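Local coordinates for protein DynE7 (Micromonospora chersina, PDB 2XEM) that probably hydrolyses a polyene thioester intermediate as a hot-dog fold thioesterase in the biosynthesis of the enediyne antitumour agent dynemicin, at residues H13-V16 with D20-N23; E42-D47 with R140-Y145. All coordinates share one frame; numbering follows the deposited sequence.

Contact 1 of 2, residues H13-V16 with D20-N23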
loop_
_atom_site.group_PDB
_atom_site.type_symbol
_atom_site.label_atom_id
_atom_site.label_comp_id
_atom_site.label_asym_id
_atom_site.label_seq_id
_atom_site.Cartn_x
_atom_site.Cartn_y
_atom_site.Cartn_z
ATOM N N HIS D 13 -12.810 15.231 -2.165
ATOM C CA HIS D 13 -12.564 14.044 -1.361
ATOM C C HIS D 13 -11.569 14.394 -0.281
ATOM O O HIS D 13 -10.444 14.768 -0.593
ATOM C CB HIS D 13 -12.062 12.875 -2.231
ATOM C CG HIS D 13 -11.561 11.707 -1.438
ATOM N ND1 HIS D 13 -12.403 10.882 -0.745
ATOM C CD2 HIS D 13 -10.285 11.307 -1.231
ATOM C CE1 HIS D 13 -11.630 9.993 -0.153
ATOM N NE2 HIS D 13 -10.349 10.197 -0.434
ATOM N N ARG D 14 -11.978 14.277 0.985
ATOM C CA ARG D 14 -11.136 14.587 2.136
ATOM C C ARG D 14 -10.301 13.362 2.510
ATOM O O ARG D 14 -10.841 12.273 2.681
ATOM C CB ARG D 14 -12.028 15.011 3.307
ATOM C CG ARG D 14 -11.278 15.503 4.538
ATOM C CD ARG D 14 -12.262 15.709 5.672
ATOM N NE ARG D 14 -11.611 15.870 6.976
ATOM C CZ ARG D 14 -11.298 14.870 7.797
ATOM N NH1 ARG D 14 -11.514 13.610 7.436
ATOM N NH2 ARG D 14 -10.734 15.123 8.973
ATOM N N HIS D 15 -8.987 13.545 2.660
ATOM C CA HIS D 15 -8.095 12.469 3.073
ATOM C C HIS D 15 -7.162 12.936 4.187
ATOM O O HIS D 15 -6.514 13.953 4.048
ATOM C CB HIS D 15 -7.329 11.908 1.860
ATOM C CG HIS D 15 -6.181 11.027 2.233
ATOM N ND1 HIS D 15 -4.932 11.574 2.347
ATOM C CD2 HIS D 15 -6.106 9.716 2.567
ATOM C CE1 HIS D 15 -4.140 10.620 2.774
ATOM N NE2 HIS D 15 -4.770 9.483 2.897
ATOM N N VAL D 16 -7.107 12.202 5.294
ATOM C CA VAL D 16 -6.131 12.483 6.350
ATOM C C VAL D 16 -4.916 11.567 6.112
ATOM O O VAL D 16 -5.070 10.351 6.025
ATOM C CB VAL D 16 -6.737 12.356 7.777
ATOM C CG1 VAL D 16 -5.669 12.556 8.864
ATOM C CG2 VAL D 16 -7.900 13.354 7.961
ATOM N N ASP D 20 1.539 5.202 7.421
ATOM C CA ASP D 20 1.877 4.220 6.394
ATOM C C ASP D 20 2.010 4.831 4.994
ATOM O O ASP D 20 2.466 4.141 4.073
ATOM C CB ASP D 20 0.922 3.013 6.412
ATOM C CG ASP D 20 -0.541 3.284 6.048
ATOM O OD1 ASP D 20 -1.316 2.362 6.090
ATOM O OD2 ASP D 20 -0.902 4.461 5.774
ATOM N N GLU D 21 1.638 6.114 4.838
ATOM C CA GLU D 21 1.772 6.820 3.561
ATOM C C GLU D 21 3.032 7.689 3.543
ATOM O O GLU D 21 3.381 8.277 2.512
ATOM C CB GLU D 21 0.540 7.676 3.257
ATOM C CG GLU D 21 -0.680 6.841 2.977
ATOM C CD GLU D 21 -1.934 7.678 2.805
ATOM O OE1 GLU D 21 -2.108 8.689 3.528
ATOM O OE2 GLU D 21 -2.718 7.359 1.894
ATOM N N THR D 22 3.704 7.775 4.680
ATOM C CA THR D 22 4.946 8.501 4.756
ATOM C C THR D 22 6.112 7.561 4.412
ATOM O O THR D 22 5.893 6.412 4.034
ATOM C CB THR D 22 5.077 9.226 6.117
ATOM O OG1 THR D 22 5.263 8.247 7.142
ATOM C CG2 THR D 22 3.878 10.165 6.420
ATOM N N ASN D 23 7.344 8.072 4.496
ATOM C CA ASN D 23 8.552 7.298 4.269
ATOM C C ASN D 23 9.665 7.922 5.096
ATOM O O ASN D 23 9.435 8.938 5.754
ATOM C CB ASN D 23 8.873 7.210 2.766
ATOM C CG ASN D 23 9.375 8.483 2.181
ATOM O OD1 ASN D 23 10.579 8.644 1.981
ATOM N ND2 ASN D 23 8.503 9.424 1.955
#
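The imidazole of His-15 presents an edge to the carboxylate of Glu-21, whose OE1 lies in the ring plane, 2.8 Å from His-15 NE2 and close to CE1 as well. The carboxylate is turned 54° against the ring, and OE1 comes nearer its edge than OE2. From His-15 NE2 a weak hydrogen bond runs to Glu-21 OE2 (3.1 Å), bent to an N-H...O angle of 125°. The ring also meets the indole of Trp-36, on helix 32-48.

The two side chains approach from opposite directions. His-15 holds CG anti to its backbone nitrogen (chi1 167°), which carries the imidazole out from the strand toward the turn, while the extended Glu-21 chain reaches back from the 3-10 segment. Between them they bridge backbones whose nearest CA atoms, those of Val-16 and Glu-21, are still 10.1 Å apart. Two further donors fix the carboxylate: Trp-36 NE1 donates to OE2, the main polar partner of the acid, and the backbone N of Thr-18 to OE1. The acid thus joins strand, turn and helix at one point, and the histidine is a lesser member of that group. With an alanine here, the Trp-36 indole and the Thr-18 amide would probably lose their acceptor, and the His-15 ring would be likely to turn more freely.

Only 84 Å² is buried between the segments, so the contact is small, polar and near the surface. His-15 is tied by backbone hydrogen bonding to Val-81 of strand 80-91. The arrangement belongs to the start of the hot-dog fold, where the chain leaves the first strand of the antiparallel sheet and turns toward the long helix.

Contact 2 of 2, residues E42-D47 with R140-Y145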
loop_
_atom_site.group_PDB
_atom_site.type_symbol
_atom_site.label_atom_id
_atom_site.label_comp_id
_atom_site.label_asym_id
_atom_site.label_seq_id
_atom_site.Cartn_x
_atom_site.Cartn_y
_atom_site.Cartn_z
ATOM N N GLU D 42 -13.846 6.896 -6.608
ATOM C CA GLU D 42 -14.777 5.955 -5.979
ATOM C C GLU D 42 -15.756 6.658 -5.037
ATOM O O GLU D 42 -16.922 6.318 -5.051
ATOM C CB GLU D 42 -14.020 4.884 -5.210
ATOM C CG GLU D 42 -13.301 3.873 -6.072
ATOM C CD GLU D 42 -12.314 3.086 -5.233
ATOM O OE1 GLU D 42 -11.196 2.847 -5.728
ATOM O OE2 GLU D 42 -12.637 2.746 -4.071
ATOM N N HIS D 43 -15.270 7.604 -4.204
ATOM C CA HIS D 43 -16.086 8.403 -3.277
ATOM C C HIS D 43 -17.096 9.222 -4.122
ATOM O O HIS D 43 -18.272 9.300 -3.766
ATOM C CB HIS D 43 -15.178 9.294 -2.396
ATOM C CG HIS D 43 -15.817 9.975 -1.209
ATOM N ND1 HIS D 43 -17.166 9.762 -0.843
ATOM C CD2 HIS D 43 -15.281 10.885 -0.350
ATOM C CE1 HIS D 43 -17.369 10.503 0.244
ATOM N NE2 HIS D 43 -16.268 11.202 0.574
ATOM N N PHE D 44 -16.650 9.767 -5.260
ATOM C CA PHE D 44 -17.487 10.486 -6.214
ATOM C C PHE D 44 -18.664 9.639 -6.691
ATOM O O PHE D 44 -19.797 10.100 -6.630
ATOM C CB PHE D 44 -16.671 11.007 -7.415
ATOM C CG PHE D 44 -17.539 11.759 -8.402
ATOM C CD1 PHE D 44 -17.930 13.069 -8.150
ATOM C CD2 PHE D 44 -18.011 11.138 -9.557
ATOM C CE1 PHE D 44 -18.764 13.751 -9.037
ATOM C CE2 PHE D 44 -18.883 11.812 -10.428
ATOM C CZ PHE D 44 -19.237 13.114 -10.166
ATOM N N LEU D 45 -18.391 8.415 -7.154
ATOM C CA LEU D 45 -19.413 7.434 -7.511
ATOM C C LEU D 45 -20.387 7.147 -6.378
ATOM O O LEU D 45 -21.579 7.142 -6.627
ATOM C CB LEU D 45 -18.776 6.121 -8.003
ATOM C CG LEU D 45 -17.877 6.185 -9.233
ATOM C CD1 LEU D 45 -17.216 4.854 -9.477
ATOM C CD2 LEU D 45 -18.620 6.611 -10.466
ATOM N N ALA D 46 -19.894 6.915 -5.131
ATOM C CA ALA D 46 -20.790 6.652 -3.986
ATOM C C ALA D 46 -21.715 7.857 -3.680
ATOM O O ALA D 46 -22.891 7.669 -3.343
ATOM C CB ALA D 46 -19.984 6.246 -2.748
ATOM N N ASP D 47 -21.199 9.082 -3.839
ATOM C CA ASP D 47 -21.946 10.305 -3.566
ATOM C C ASP D 47 -22.910 10.684 -4.683
ATOM O O ASP D 47 -24.006 11.151 -4.402
ATOM C CB ASP D 47 -20.979 11.482 -3.322
ATOM C CG ASP D 47 -20.260 11.457 -1.994
ATOM O OD1 ASP D 47 -20.733 10.755 -1.071
ATOM O OD2 ASP D 47 -19.219 12.138 -1.873
ATOM N N ARG D 140 -24.006 12.614 -16.335
ATOM C CA ARG D 140 -24.812 13.561 -15.579
ATOM C C ARG D 140 -24.046 14.092 -14.331
ATOM O O ARG D 140 -23.944 15.295 -14.124
ATOM C CB ARG D 140 -26.109 12.829 -15.168
ATOM C CG ARG D 140 -27.308 13.675 -14.953
ATOM C CD ARG D 140 -28.595 12.872 -15.078
ATOM N NE ARG D 140 -28.778 11.871 -14.012
ATOM C CZ ARG D 140 -29.040 10.579 -14.220
ATOM N NH1 ARG D 140 -29.156 10.105 -15.456
ATOM N NH2 ARG D 140 -29.184 9.754 -13.199
ATOM N N ALA D 141 -23.487 13.191 -13.541
ATOM C CA ALA D 141 -22.784 13.518 -12.292
ATOM C C ALA D 141 -21.464 14.306 -12.559
ATOM O O ALA D 141 -21.226 15.357 -11.936
ATOM C CB ALA D 141 -22.513 12.244 -11.504
ATOM N N LEU D 142 -20.631 13.819 -13.505
ATOM C CA LEU D 142 -19.360 14.494 -13.856
ATOM C C LEU D 142 -19.554 15.869 -14.493
ATOM O O LEU D 142 -18.749 16.758 -14.241
ATOM C CB LEU D 142 -18.514 13.648 -14.795
ATOM C CG LEU D 142 -17.877 12.381 -14.256
ATOM C CD1 LEU D 142 -17.491 11.511 -15.409
ATOM C CD2 LEU D 142 -16.659 12.686 -13.349
ATOM N N SER D 143 -20.623 16.058 -15.301
ATOM C CA SER D 143 -20.857 17.327 -15.992
ATOM C C SER D 143 -21.097 18.496 -15.041
ATOM O O SER D 143 -20.873 19.634 -15.418
ATOM C CB SER D 143 -21.967 17.185 -17.025
ATOM O OG SER D 143 -21.531 16.252 -17.999
ATOM N N ARG D 144 -21.458 18.222 -13.794
ATOM C CA ARG D 144 -21.623 19.268 -12.767
ATOM C C ARG D 144 -20.287 19.864 -12.318
ATOM O O ARG D 144 -20.267 20.935 -11.718
ATOM C CB ARG D 144 -22.414 18.740 -11.564
ATOM C CG ARG D 144 -23.828 18.281 -11.942
ATOM C CD ARG D 144 -24.783 18.193 -10.756
ATOM N NE ARG D 144 -24.327 17.242 -9.734
ATOM C CZ ARG D 144 -24.679 15.962 -9.681
ATOM N NH1 ARG D 144 -25.500 15.453 -10.592
ATOM N NH2 ARG D 144 -24.218 15.182 -8.714
ATOM N N TYR D 145 -19.166 19.168 -12.618
ATOM C CA TYR D 145 -17.814 19.595 -12.246
ATOM C C TYR D 145 -16.922 19.826 -13.471
ATOM O O TYR D 145 -15.702 19.641 -13.378
ATOM C CB TYR D 145 -17.171 18.568 -11.280
ATOM C CG TYR D 145 -18.022 18.311 -10.055
ATOM C CD1 TYR D 145 -17.984 19.172 -8.959
ATOM C CD2 TYR D 145 -18.937 17.269 -10.028
ATOM C CE1 TYR D 145 -18.778 18.950 -7.835
ATOM C CE2 TYR D 145 -19.745 17.045 -8.914
ATOM C CZ TYR D 145 -19.653 17.876 -7.816
ATOM O OH TYR D 145 -20.453 17.625 -6.728
#
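Phe-44 keeps CG anti to its backbone nitrogen (chi1 180°), and Tyr-145 keeps CG anti to its carbonyl carbon (chi1 -55°); these settings send the two rings past each other in opposite directions, with Phe-44 directed at helix 136-143. The rings meet obliquely, their planes at 80° and centroids 5.7 Å apart, and Phe-44 CE1 comes within 3.4 Å of Tyr-145 CE2, an atom that lies near the plane of the phenylalanine ring. At its far end the same ring abuts backbone: CZ stands 3.5 Å from the carbonyl carbon of Ala-141, edge on, and 3.6 Å from that residue's CB. In this hot-dog fold the long helix 32-48 packs against the antiparallel sheet, and Phe-44 links it to the C-terminal helix. Met-85 of strand 80-91 and Leu-138 also touch the phenylalanine, and Tyr-11 meets it edge-to-face. Leu-142 arrives at an angle, its CD2 methyl 3.8 Å from Phe-44 CE2, and continues onto Leu-87 and Leu-90 of the sheet. No hydrogen bond crosses between the segments. The Tyr-145 backbone is held in turn: its N bonds to Leu-142 O at 2.9 Å, and it also pairs with Leu-87.

In the fold
Contacts 1 and 2 lie on opposite sides of the chain's centre, their own centres 22 Å apart, yet both rest on helix 32-48: Trp-36 joins the polar group of contact 1, and 42-47 forms half of contact 2. They also meet through a close packing of rings, with no bond implied: His-13 ND1 lies 2.9 Å from His-43 CD2, and the two imidazoles are nearly perpendicular. The Glu-21 side chain of contact 1 lies about 14 Å from the bound polyene, too far for direct contact. Both contacts lead into the tetramer as well: Asp-20 bonds His-35 of the third subunit, and Glu-42 bonds the Phe-19 amide of that same subunit.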